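Local coordinates for glycine betaine/carnitine/choline ABC transporter%2C ATP-binding protein%2C putative (Staphylococcus aureus, PDB 5IIP), which probably energises uptake of osmolytes such as glycine betaine, carnitine and choline as an ABC-transporter ATPase, here its CBS-domain part, where c-di-AMP probably acts to inhibit uptake, at residues N75-N87 with L96-Q108. Sequence-based numbering, arbitrary orientation.
Sequences NHLLGFLDIEDIN and LRDTMQQHIYTVQ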
# COMPACT_ATOMS: atom_id res chain seq x y z
N ASN D 75 1.88 -15.85 -12.87
CA ASN D 75 1.03 -15.48 -11.74
C ASN D 75 1.68 -14.80 -10.53
O ASN D 75 1.18 -14.90 -9.45
CB ASN D 75 0.17 -16.67 -11.29
CG ASN D 75 -1.28 -16.54 -11.69
OD1 ASN D 75 -2.09 -16.07 -10.94
ND2 ASN D 75 -1.61 -16.97 -12.86
N HIS D 76 2.78 -14.11 -10.72
CA HIS D 76 3.40 -13.42 -9.64
C HIS D 76 2.62 -12.17 -9.45
O HIS D 76 2.20 -11.58 -10.40
CB HIS D 76 4.80 -13.04 -9.95
CG HIS D 76 5.70 -14.20 -10.17
ND1 HIS D 76 6.39 -14.38 -11.34
CD2 HIS D 76 6.08 -15.20 -9.35
CE1 HIS D 76 7.13 -15.46 -11.24
NE2 HIS D 76 6.96 -15.98 -10.05
N LEU D 77 2.45 -11.77 -8.22
CA LEU D 77 1.73 -10.57 -7.91
C LEU D 77 2.58 -9.37 -8.13
O LEU D 77 3.65 -9.27 -7.63
CB LEU D 77 1.27 -10.59 -6.47
CG LEU D 77 0.50 -9.39 -6.01
CD1 LEU D 77 -0.87 -9.39 -6.61
CD2 LEU D 77 0.38 -9.42 -4.53
N LEU D 78 2.08 -8.45 -8.92
CA LEU D 78 2.79 -7.26 -9.20
C LEU D 78 2.08 -6.02 -8.77
O LEU D 78 2.71 -5.04 -8.52
CB LEU D 78 3.02 -7.16 -10.70
CG LEU D 78 3.62 -8.29 -11.49
CD1 LEU D 78 3.73 -7.87 -12.91
CD2 LEU D 78 4.98 -8.70 -11.01
N GLY D 79 0.77 -6.04 -8.72
CA GLY D 79 0.05 -4.85 -8.39
C GLY D 79 -1.37 -4.94 -7.98
O GLY D 79 -1.96 -5.97 -7.95
N PHE D 80 -1.92 -3.79 -7.69
CA PHE D 80 -3.28 -3.66 -7.26
C PHE D 80 -3.99 -2.48 -7.90
O PHE D 80 -3.41 -1.43 -8.06
CB PHE D 80 -3.26 -3.52 -5.74
CG PHE D 80 -4.58 -3.37 -5.12
CD1 PHE D 80 -5.31 -4.45 -4.76
CD2 PHE D 80 -5.09 -2.13 -4.87
CE1 PHE D 80 -6.53 -4.32 -4.18
CE2 PHE D 80 -6.31 -1.99 -4.29
CZ PHE D 80 -7.03 -3.08 -3.94
N LEU D 81 -5.23 -2.67 -8.28
CA LEU D 81 -6.03 -1.60 -8.85
C LEU D 81 -7.43 -1.50 -8.29
O LEU D 81 -8.08 -2.48 -8.10
CB LEU D 81 -6.17 -1.78 -10.33
CG LEU D 81 -4.96 -1.71 -11.22
CD1 LEU D 81 -5.29 -2.41 -12.51
CD2 LEU D 81 -4.64 -0.28 -11.49
N ASP D 82 -7.90 -0.29 -8.05
CA ASP D 82 -9.23 -0.02 -7.53
C ASP D 82 -9.83 1.05 -8.39
O ASP D 82 -9.15 1.58 -9.20
CB ASP D 82 -9.25 0.32 -6.05
CG ASP D 82 -8.61 1.61 -5.72
OD1 ASP D 82 -8.39 2.43 -6.59
OD2 ASP D 82 -8.35 1.81 -4.54
N ILE D 83 -11.08 1.39 -8.19
CA ILE D 83 -11.77 2.36 -9.03
C ILE D 83 -11.15 3.72 -9.10
O ILE D 83 -11.06 4.25 -10.17
CB ILE D 83 -13.21 2.54 -8.57
CG1 ILE D 83 -13.98 1.24 -8.73
CG2 ILE D 83 -13.96 3.57 -9.38
CD1 ILE D 83 -14.21 0.84 -10.16
N GLU D 84 -10.74 4.28 -8.00
CA GLU D 84 -10.14 5.57 -8.06
C GLU D 84 -8.85 5.54 -8.85
O GLU D 84 -8.58 6.44 -9.60
CB GLU D 84 -9.93 6.13 -6.65
CG GLU D 84 -9.44 7.55 -6.56
CD GLU D 84 -10.26 8.53 -7.33
OE1 GLU D 84 -11.44 8.29 -7.54
OE2 GLU D 84 -9.71 9.55 -7.71
N ASP D 85 -8.06 4.50 -8.69
CA ASP D 85 -6.80 4.42 -9.40
C ASP D 85 -7.01 4.43 -10.88
O ASP D 85 -6.29 5.08 -11.59
CB ASP D 85 -6.07 3.13 -9.04
CG ASP D 85 -5.47 3.14 -7.65
OD1 ASP D 85 -4.88 4.15 -7.23
OD2 ASP D 85 -5.57 2.11 -7.00
N ILE D 86 -7.99 3.69 -11.35
CA ILE D 86 -8.32 3.64 -12.76
C ILE D 86 -8.80 4.96 -13.35
O ILE D 86 -8.42 5.31 -14.45
CB ILE D 86 -9.35 2.57 -13.04
CG1 ILE D 86 -8.79 1.23 -12.69
CG2 ILE D 86 -9.71 2.53 -14.50
CD1 ILE D 86 -9.81 0.14 -12.75
N ASN D 87 -9.61 5.70 -12.62
CA ASN D 87 -10.08 6.96 -13.12
C ASN D 87 -8.91 7.87 -13.36
O ASN D 87 -8.86 8.52 -14.37
CB ASN D 87 -11.03 7.62 -12.14
CG ASN D 87 -12.29 6.86 -11.97
OD1 ASN D 87 -12.79 6.72 -10.87
ND2 ASN D 87 -12.79 6.35 -13.04
N LEU D 96 -1.13 0.79 -17.61
CA LEU D 96 -1.54 -0.02 -16.50
C LEU D 96 -0.46 -0.17 -15.46
O LEU D 96 -0.70 -0.04 -14.30
CB LEU D 96 -1.97 -1.38 -17.01
CG LEU D 96 -2.47 -2.45 -16.06
CD1 LEU D 96 -3.49 -3.32 -16.72
CD2 LEU D 96 -1.34 -3.28 -15.57
N ARG D 97 0.74 -0.45 -15.89
CA ARG D 97 1.85 -0.62 -14.99
C ARG D 97 2.18 0.65 -14.25
O ARG D 97 2.56 0.60 -13.11
CB ARG D 97 3.06 -1.19 -15.71
CG ARG D 97 2.82 -2.57 -16.32
CD ARG D 97 4.05 -3.18 -16.99
NE ARG D 97 4.96 -3.65 -15.98
CZ ARG D 97 5.29 -4.90 -15.82
NH1 ARG D 97 4.85 -5.82 -16.64
NH2 ARG D 97 6.11 -5.22 -14.85
N ASP D 98 2.05 1.78 -14.89
CA ASP D 98 2.36 3.03 -14.25
C ASP D 98 1.30 3.49 -13.28
O ASP D 98 1.52 4.38 -12.50
CB ASP D 98 2.68 4.13 -15.27
CG ASP D 98 4.12 4.12 -15.72
OD1 ASP D 98 5.03 4.04 -14.89
OD2 ASP D 98 4.35 4.22 -16.91
N THR D 99 0.13 2.88 -13.37
CA THR D 99 -0.98 3.23 -12.54
C THR D 99 -1.18 2.36 -11.35
O THR D 99 -1.75 2.78 -10.37
CB THR D 99 -2.24 3.11 -13.35
OG1 THR D 99 -2.05 3.80 -14.56
CG2 THR D 99 -3.40 3.68 -12.65
N MET D 100 -0.74 1.14 -11.46
CA MET D 100 -0.91 0.21 -10.40
C MET D 100 -0.10 0.57 -9.17
O MET D 100 0.90 1.27 -9.22
CB MET D 100 -0.61 -1.20 -10.86
CG MET D 100 0.83 -1.50 -11.13
SD MET D 100 1.14 -3.16 -11.64
CE MET D 100 2.81 -3.00 -12.06
N GLN D 101 -0.60 0.10 -8.04
CA GLN D 101 0.01 0.35 -6.78
C GLN D 101 0.77 -0.90 -6.41
O GLN D 101 0.24 -1.96 -6.37
CB GLN D 101 -1.06 0.71 -5.76
CG GLN D 101 -1.75 2.04 -6.00
CD GLN D 101 -0.95 3.25 -5.55
OE1 GLN D 101 0.11 3.14 -5.00
NE2 GLN D 101 -1.48 4.41 -5.81
N GLN D 102 2.05 -0.75 -6.17
CA GLN D 102 2.90 -1.85 -5.88
C GLN D 102 3.23 -2.09 -4.45
O GLN D 102 3.99 -2.96 -4.17
CB GLN D 102 4.18 -1.71 -6.67
CG GLN D 102 3.95 -1.43 -8.13
CD GLN D 102 5.19 -1.32 -8.96
OE1 GLN D 102 5.32 -0.44 -9.76
NE2 GLN D 102 6.09 -2.22 -8.78
N HIS D 103 2.67 -1.32 -3.53
CA HIS D 103 2.95 -1.52 -2.13
C HIS D 103 1.73 -2.03 -1.45
O HIS D 103 0.82 -1.33 -1.16
CB HIS D 103 3.44 -0.23 -1.54
CG HIS D 103 4.67 0.26 -2.19
ND1 HIS D 103 5.89 -0.30 -1.95
CD2 HIS D 103 4.88 1.20 -3.13
CE1 HIS D 103 6.80 0.29 -2.69
NE2 HIS D 103 6.21 1.20 -3.42
N ILE D 104 1.76 -3.30 -1.21
CA ILE D 104 0.64 -3.98 -0.68
C ILE D 104 0.98 -4.86 0.48
O ILE D 104 2.07 -5.36 0.58
CB ILE D 104 0.08 -4.93 -1.76
CG1 ILE D 104 0.25 -4.40 -3.17
CG2 ILE D 104 -1.38 -5.14 -1.57
CD1 ILE D 104 0.05 -5.45 -4.22
N TYR D 105 0.01 -5.06 1.35
CA TYR D 105 0.14 -5.91 2.51
C TYR D 105 -0.35 -7.26 2.10
O TYR D 105 -1.43 -7.39 1.63
CB TYR D 105 -0.67 -5.34 3.68
CG TYR D 105 -0.90 -6.27 4.83
CD1 TYR D 105 0.13 -6.84 5.49
CD2 TYR D 105 -2.15 -6.54 5.25
CE1 TYR D 105 -0.07 -7.68 6.52
CE2 TYR D 105 -2.36 -7.40 6.29
CZ TYR D 105 -1.30 -7.96 6.92
OH TYR D 105 -1.51 -8.80 7.95
N THR D 106 0.47 -8.27 2.28
CA THR D 106 0.14 -9.61 1.87
C THR D 106 0.45 -10.59 2.92
O THR D 106 1.14 -10.30 3.82
CB THR D 106 0.97 -10.06 0.65
OG1 THR D 106 2.34 -10.12 1.00
CG2 THR D 106 0.83 -9.12 -0.44
N VAL D 107 -0.08 -11.79 2.78
CA VAL D 107 0.22 -12.84 3.69
C VAL D 107 0.37 -14.19 3.01
O VAL D 107 -0.22 -14.44 2.00
CB VAL D 107 -0.80 -12.96 4.79
CG1 VAL D 107 -0.88 -11.67 5.53
CG2 VAL D 107 -2.11 -13.34 4.22
N GLN D 108 1.20 -15.02 3.61
CA GLN D 108 1.51 -16.35 3.14
C GLN D 108 0.40 -17.31 3.38
O GLN D 108 -0.34 -17.18 4.30
CB GLN D 108 2.78 -16.86 3.78
CG GLN D 108 4.01 -16.13 3.36
CD GLN D 108 4.42 -16.48 1.96
OE1 GLN D 108 4.02 -17.49 1.43
NE2 GLN D 108 5.23 -15.65 1.35
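Q101 and F80 hold each other by their backbones. Q101 N donates to F80 O at 3.2 Å, with F80 N returning a weak bond to Q101 O at 3.1 Å. This is a single antiparallel, hydrogen-bonded bridge on the edge of strand 77-82, whose far side pairs with strand 67-71. Just before it, L78 and G79 both face V70 in a classic beta bulge, and M100 lays its sulfur over the bare glycine, SD 3.8 Å from G79 CA. The M100 side chain reaches there because CG sits between the backbone N and carbonyl carbon (chi1 71°) and the rest runs out extended; on its backbone, L81 CD2 lies 3.9 Å from M100 CA. Further along, I104 CD1 meets L77 CD2 tip to tip at 4.0 Å and also rests against F80 CB, while T106 CG2 closes on the same leucine methyl. At the start of helix 83-90, D82 is the N-cap, its OD1 accepting from D85 N at 3.0 Å. D85 crosses the Q101 side chain at about a right angle, the carboxylate and amide planes 43° apart, without a hydrogen bond between them. Their polar ends turn to the second subunit instead: D85 OD1 makes a salt bridge with R123 of that chain, and Q101 OE1 accepts from T106 N of the second subunit. Segment 96-108 thus touches the edge of strand 77-82 through one antiparallel bridge, as part of the tandem CBS pair of a Bateman module, with the dimer interface alongside.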